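Local coordinates for initiator protein NS1 (Human bocavirus, PDB 4KW3) that probably binds and nicks the viral replication origin through this N-terminal nuclease domain and unwinds DNA, initiating rolling-circle replication, at residues 44-49 with 72-77; 64-69 with 217-222. All coordinates share one frame; numbering follows the deposited sequence.

Contact 1: residues 44-49 with 72-77; sequences QSMIQL and RHFGAV
Met46 and Phe74 form the apolar part of this junction between helix 43-49 and the start of helix 74-94. The methyl CE of Met46 lies 4.3 Å from Phe74 CE1, at the rim of the ring and near its plane, so the phenyl is met by its edge here. All three torsions of the methionine lie near -60° (chi3 -78°), which curls the chain and carries its methyl to the aromatic rim. The rings of Phe74 and His35 meet with their planes at about 50°, and Leu34 and Leu38 of helix 31-38 also pack against the phenylalanine.

A second, looser van der Waals approach runs from Met46 SD to His73 CB, 4.5 Å apart. No hydrogen bond or salt bridge joins the two segments.

Polar bonds at the start of helix 74-94 tie it to the sheet. His73 is its N-cap residue, and its carbonyl O accepts from Val77 N at 3.0 Å in the first helical turn. Its imidazole carries Ala76 CB over one face, 3.6 Å above the plane and offset toward the rim, while NE2 is engaged by Ser243 OG of strand 241-247. Gly75 O is likewise bound by Ser107 OG of strand 101-109.

Helix 43-49 thus packs, in a buried contact, against the sheet-anchored N-terminal end of helix 74-94 in the nuclease domain of a Rep-type, rolling-circle initiator.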
loop_
_atom_site.group_PDB
_atom_site.type_symbol
_atom_site.label_atom_id
_atom_site.label_comp_id
_atom_site.label_asym_id
_atom_site.label_seq_id
_atom_site.Cartn_x
_atom_site.Cartn_y
_atom_site.Cartn_z
ATOM N N GLN A 44 -11.407 14.202 -11.421
ATOM C CA GLN A 44 -11.946 14.180 -12.775
ATOM C C GLN A 44 -11.285 13.098 -13.609
ATOM O O GLN A 44 -11.962 12.367 -14.334
ATOM C CB GLN A 44 -11.766 15.528 -13.461
ATOM C CG GLN A 44 -12.562 15.639 -14.728
ATOM C CD GLN A 44 -14.040 15.377 -14.499
ATOM O OE1 GLN A 44 -14.701 14.738 -15.321
ATOM N NE2 GLN A 44 -14.569 15.871 -13.377
ATOM N N SER A 45 -9.963 12.999 -13.495
ATOM C CA SER A 45 -9.231 11.943 -14.171
ATOM C C SER A 45 -9.803 10.555 -13.837
ATOM O O SER A 45 -9.989 9.740 -14.741
ATOM C CB SER A 45 -7.754 12.005 -13.799
ATOM O OG SER A 45 -7.111 13.099 -14.425
ATOM N N MET A 46 -10.116 10.306 -12.561
ATOM C CA MET A 46 -10.696 9.030 -12.137
ATOM C C MET A 46 -12.017 8.741 -12.834
ATOM O O MET A 46 -12.268 7.611 -13.263
ATOM C CB MET A 46 -10.927 8.983 -10.613
ATOM C CG MET A 46 -9.668 9.127 -9.760
ATOM S SD MET A 46 -8.343 7.996 -10.229
ATOM C CE MET A 46 -8.921 6.471 -9.489
ATOM N N ILE A 47 -12.853 9.763 -12.974
ATOM C CA ILE A 47 -14.131 9.580 -13.652
ATOM C C ILE A 47 -13.967 9.214 -15.126
ATOM O O ILE A 47 -14.600 8.277 -15.613
ATOM C CB ILE A 47 -15.008 10.837 -13.531
ATOM C CG1 ILE A 47 -15.347 11.070 -12.059
ATOM C CG2 ILE A 47 -16.291 10.678 -14.342
ATOM C CD1 ILE A 47 -16.178 12.270 -11.800
ATOM N N GLN A 48 -13.101 9.945 -15.818
ATOM C CA GLN A 48 -12.834 9.707 -17.227
ATOM C C GLN A 48 -12.310 8.296 -17.451
ATOM O O GLN A 48 -12.626 7.655 -18.455
ATOM C CB GLN A 48 -11.810 10.721 -17.722
ATOM C CG GLN A 48 -12.047 11.203 -19.121
ATOM C CD GLN A 48 -11.244 12.441 -19.414
ATOM O OE1 GLN A 48 -10.842 13.161 -18.492
ATOM N NE2 GLN A 48 -10.987 12.695 -20.696
ATOM N N LEU A 49 -11.539 7.810 -16.485
ATOM C CA LEU A 49 -10.935 6.491 -16.559
ATOM C C LEU A 49 -11.981 5.378 -16.693
ATOM O O LEU A 49 -11.706 4.356 -17.336
ATOM C CB LEU A 49 -10.053 6.228 -15.339
ATOM C CG LEU A 49 -9.219 4.958 -15.448
ATOM C CD1 LEU A 49 -8.194 5.127 -16.542
ATOM C CD2 LEU A 49 -8.584 4.599 -14.147
ATOM N N ARG A 72 -0.026 9.737 -8.318
ATOM C CA ARG A 72 -0.942 10.676 -7.701
ATOM C C ARG A 72 -2.298 10.076 -7.346
ATOM O O ARG A 72 -3.095 10.725 -6.668
ATOM C CB ARG A 72 -1.194 11.864 -8.650
ATOM C CG ARG A 72 0.028 12.617 -9.146
ATOM C CD ARG A 72 -0.335 13.540 -10.334
ATOM N NE ARG A 72 -1.538 14.346 -10.088
ATOM C CZ ARG A 72 -2.618 14.374 -10.873
ATOM N NH1 ARG A 72 -2.671 13.650 -11.982
ATOM N NH2 ARG A 72 -3.653 15.137 -10.550
ATOM N N HIS A 73 -2.616 8.894 -7.862
ATOM C CA HIS A 73 -3.947 8.350 -7.579
ATOM C C HIS A 73 -4.014 7.920 -6.113
ATOM O O HIS A 73 -2.979 7.724 -5.472
ATOM C CB HIS A 73 -4.300 7.195 -8.502
ATOM C CG HIS A 73 -3.418 5.999 -8.327
ATOM N ND1 HIS A 73 -2.231 5.842 -9.012
ATOM C CD2 HIS A 73 -3.540 4.911 -7.529
ATOM C CE1 HIS A 73 -1.671 4.702 -8.662
ATOM N NE2 HIS A 73 -2.439 4.123 -7.755
ATOM N N PHE A 74 -5.228 7.771 -5.595
ATOM C CA PHE A 74 -5.407 7.691 -4.153
ATOM C C PHE A 74 -4.674 6.506 -3.535
ATOM O O PHE A 74 -4.090 6.630 -2.463
ATOM C CB PHE A 74 -6.889 7.713 -3.755
ATOM C CG PHE A 74 -7.621 6.416 -4.003
ATOM C CD1 PHE A 74 -8.058 6.081 -5.277
ATOM C CD2 PHE A 74 -7.905 5.547 -2.948
ATOM C CE1 PHE A 74 -8.759 4.903 -5.505
ATOM C CE2 PHE A 74 -8.594 4.350 -3.170
ATOM C CZ PHE A 74 -9.026 4.029 -4.447
ATOM N N GLY A 75 -4.654 5.388 -4.245
ATOM C CA GLY A 75 -3.923 4.224 -3.794
ATOM C C GLY A 75 -2.440 4.497 -3.699
ATOM O O GLY A 75 -1.772 4.012 -2.793
ATOM N N ALA A 76 -1.913 5.276 -4.635
ATOM C CA ALA A 76 -0.505 5.619 -4.566
ATOM C C ALA A 76 -0.219 6.517 -3.357
ATOM O O ALA A 76 0.788 6.333 -2.665
ATOM C CB ALA A 76 -0.032 6.264 -5.866
ATOM N N VAL A 77 -1.130 7.443 -3.074
ATOM C CA VAL A 77 -0.973 8.345 -1.940
ATOM C C VAL A 77 -1.038 7.583 -0.611
ATOM O O VAL A 77 -0.199 7.789 0.274
ATOM C CB VAL A 77 -2.054 9.445 -1.962
ATOM C CG1 VAL A 77 -1.944 10.379 -0.729
ATOM C CG2 VAL A 77 -1.941 10.243 -3.238
#

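Contact 2: residues 64-69 with 217-222; sequences DLLISL and RCISSY
The guanidinium of Arg217 is approached obliquely by the methyl CD2 of Leu66, with NH2 the nearest atom at 4.1 Å. The two side chains slide past each other in opposite directions. The other flat group, the Tyr222 ring, has Ser221 CB over one face, 4.1 Å above the plane and offset toward the rim. In the Rep-type nuclease fold, the contact lays the C-terminal part of helix 60-69 against the loop between strand 216-217 and helix 225-228. That loop contains an ST turn, in which Ser220 OG accepts from Tyr222 N at 3.0 Å with a nearly straight N-H...O angle of 166°. Ser220 OG also bonds to Glu31 OE1, and Ser221 N to the other carboxylate oxygen of Glu31, which anchors the turn to helix 31-38.

Aliphatic packing carries the rest of the interface. The terminal methyl CD1 of Ile219 faces two leucines one helical turn apart, touching Leu66 CD2 at 3.8 Å and Leu69 CD1 at 4.1 Å, and its chain runs at a slant to both. Ile219 has CG1 between the backbone N and the carbonyl carbon (chi1 63°), and the extended chi2 then sends CD1 out to the helix. Arg217, bent at its third torsion, is also held by a bond from NE to Cys228 O. Its guanidinium therefore has polar anchorage outside the interface while Leu66 brushes past it.

Within the helix, Leu65 O accepts from Leu69 N and from the hydroxyl of Ser68, with a weaker bond from Ser68 N. The Ser68 OG lies 2.9 Å from Leu65 O, tilted 22° from the carbonyl plane.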
loop_
_atom_site.group_PDB
_atom_site.type_symbol
_atom_site.label_atom_id
_atom_site.label_comp_id
_atom_site.label_asym_id
_atom_site.label_seq_id
_atom_site.Cartn_x
_atom_site.Cartn_y
_atom_site.Cartn_z
ATOM N N ASP A 64 -2.765 8.526 -21.775
ATOM C CA ASP A 64 -2.362 9.800 -21.168
ATOM C C ASP A 64 -2.866 9.954 -19.747
ATOM O O ASP A 64 -2.113 10.333 -18.835
ATOM C CB ASP A 64 -2.874 10.974 -22.003
ATOM C CG ASP A 64 -2.125 11.126 -23.297
ATOM O OD1 ASP A 64 -1.219 10.294 -23.557
ATOM O OD2 ASP A 64 -2.464 12.049 -24.071
ATOM N N LEU A 65 -4.145 9.649 -19.583
ATOM C CA LEU A 65 -4.822 9.671 -18.296
ATOM C C LEU A 65 -3.971 8.905 -17.266
ATOM O O LEU A 65 -3.625 9.441 -16.207
ATOM C CB LEU A 65 -6.203 9.053 -18.477
ATOM C CG LEU A 65 -7.403 9.468 -17.644
ATOM C CD1 LEU A 65 -7.451 10.979 -17.502
ATOM C CD2 LEU A 65 -8.665 8.976 -18.366
ATOM N N LEU A 66 -3.573 7.682 -17.618
ATOM C CA LEU A 66 -2.738 6.859 -16.747
ATOM C C LEU A 66 -1.365 7.468 -16.514
ATOM O O LEU A 66 -0.854 7.433 -15.394
ATOM C CB LEU A 66 -2.616 5.435 -17.290
ATOM C CG LEU A 66 -3.930 4.670 -17.199
ATOM C CD1 LEU A 66 -3.812 3.346 -17.892
ATOM C CD2 LEU A 66 -4.333 4.502 -15.720
ATOM N N ILE A 67 -0.752 8.005 -17.563
ATOM C CA ILE A 67 0.500 8.738 -17.389
ATOM C C ILE A 67 0.337 9.924 -16.421
ATOM O O ILE A 67 1.201 10.150 -15.571
ATOM C CB ILE A 67 1.097 9.223 -18.740
ATOM C CG1 ILE A 67 1.659 8.035 -19.507
ATOM C CG2 ILE A 67 2.264 10.144 -18.506
ATOM C CD1 ILE A 67 2.749 7.301 -18.715
ATOM N N SER A 68 -0.792 10.630 -16.480
ATOM C CA SER A 68 -0.904 11.802 -15.632
ATOM C C SER A 68 -1.204 11.382 -14.189
ATOM O O SER A 68 -0.931 12.121 -13.251
ATOM C CB SER A 68 -1.974 12.787 -16.131
ATOM O OG SER A 68 -3.282 12.334 -15.851
ATOM N N LEU A 69 -1.781 10.203 -14.018
ATOM C CA LEU A 69 -2.156 9.724 -12.693
ATOM C C LEU A 69 -1.038 9.021 -11.954
ATOM O O LEU A 69 -1.169 8.753 -10.771
ATOM C CB LEU A 69 -3.340 8.766 -12.810
ATOM C CG LEU A 69 -4.673 9.474 -12.997
ATOM C CD1 LEU A 69 -5.818 8.475 -13.227
ATOM C CD2 LEU A 69 -4.909 10.343 -11.792
ATOM N N ARG A 217 -2.203 -4.533 -12.131
ATOM C CA ARG A 217 -2.603 -3.281 -11.526
ATOM C C ARG A 217 -4.063 -2.949 -11.720
ATOM O O ARG A 217 -4.612 -3.140 -12.813
ATOM C CB ARG A 217 -1.774 -2.110 -12.050
ATOM C CG ARG A 217 -1.975 -0.862 -11.194
ATOM C CD ARG A 217 -1.054 0.255 -11.561
ATOM N NE ARG A 217 -1.294 0.723 -12.906
ATOM C CZ ARG A 217 -0.878 1.899 -13.345
ATOM N NH1 ARG A 217 -0.223 2.680 -12.507
ATOM N NH2 ARG A 217 -1.119 2.287 -14.600
ATOM N N CYS A 218 -4.663 -2.410 -10.658
ATOM C CA CYS A 218 -5.966 -1.786 -10.746
ATOM C C CYS A 218 -6.040 -0.595 -9.784
ATOM O O CYS A 218 -5.890 -0.764 -8.580
ATOM C CB CYS A 218 -7.051 -2.797 -10.414
ATOM S SG CYS A 218 -8.657 -2.075 -10.508
ATOM N N ILE A 219 -6.234 0.615 -10.311
ATOM C CA ILE A 219 -6.219 1.823 -9.462
ATOM C C ILE A 219 -7.592 2.343 -9.013
ATOM O O ILE A 219 -7.680 3.357 -8.339
ATOM C CB ILE A 219 -5.422 2.983 -10.086
ATOM C CG1 ILE A 219 -6.067 3.437 -11.397
ATOM C CG2 ILE A 219 -3.954 2.594 -10.302
ATOM C CD1 ILE A 219 -5.303 4.544 -12.052
ATOM N N SER A 220 -8.657 1.647 -9.394
ATOM C CA SER A 220 -9.995 2.014 -8.966
ATOM C C SER A 220 -10.968 0.842 -8.962
ATOM O O SER A 220 -10.917 -0.022 -9.825
ATOM C CB SER A 220 -10.571 3.126 -9.829
ATOM O OG SER A 220 -11.860 3.459 -9.341
ATOM N N SER A 221 -11.873 0.846 -7.991
ATOM C CA SER A 221 -12.976 -0.093 -7.960
ATOM C C SER A 221 -13.828 0.038 -9.221
ATOM O O SER A 221 -14.504 -0.911 -9.610
ATOM C CB SER A 221 -13.858 0.184 -6.748
ATOM O OG SER A 221 -13.134 0.018 -5.543
ATOM N N TYR A 222 -13.781 1.205 -9.866
ATOM C CA TYR A 222 -14.604 1.468 -11.045
ATOM C C TYR A 222 -13.785 1.350 -12.311
ATOM O O TYR A 222 -14.156 1.867 -13.362
ATOM C CB TYR A 222 -15.267 2.848 -10.962
ATOM C CG TYR A 222 -15.895 3.121 -9.618
ATOM C CD1 TYR A 222 -16.700 2.174 -8.995
ATOM C CD2 TYR A 222 -15.661 4.312 -8.955
ATOM C CE1 TYR A 222 -17.266 2.416 -7.755
ATOM C CE2 TYR A 222 -16.222 4.565 -7.719
ATOM C CZ TYR A 222 -17.020 3.613 -7.122
ATOM O OH TYR A 222 -17.573 3.877 -5.890
#

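Contacts 1 and 2 adjoin, with centres about 6 Å apart, and Ile219 is a main link between them. Its CG2 lies 3.3 Å from His73 NE2, and its carbonyl O lies 3.4 Å from Phe74 CE1 and 3.5 Å from Met46 CE, all by packing. Leu49 N and Leu65 CD2, 3.6 Å apart, add a further approach. Helices 43-49, 60-69 and 74-94 follow one another in the chain, and segment 217-222, far away in sequence, is brought against all three. Neither contact contains a residue of the predicted metal site; both lie near it without touching it. The side chain of Glu108 is about 9 Å from that of Arg217 and about 10 Å from that of Phe74.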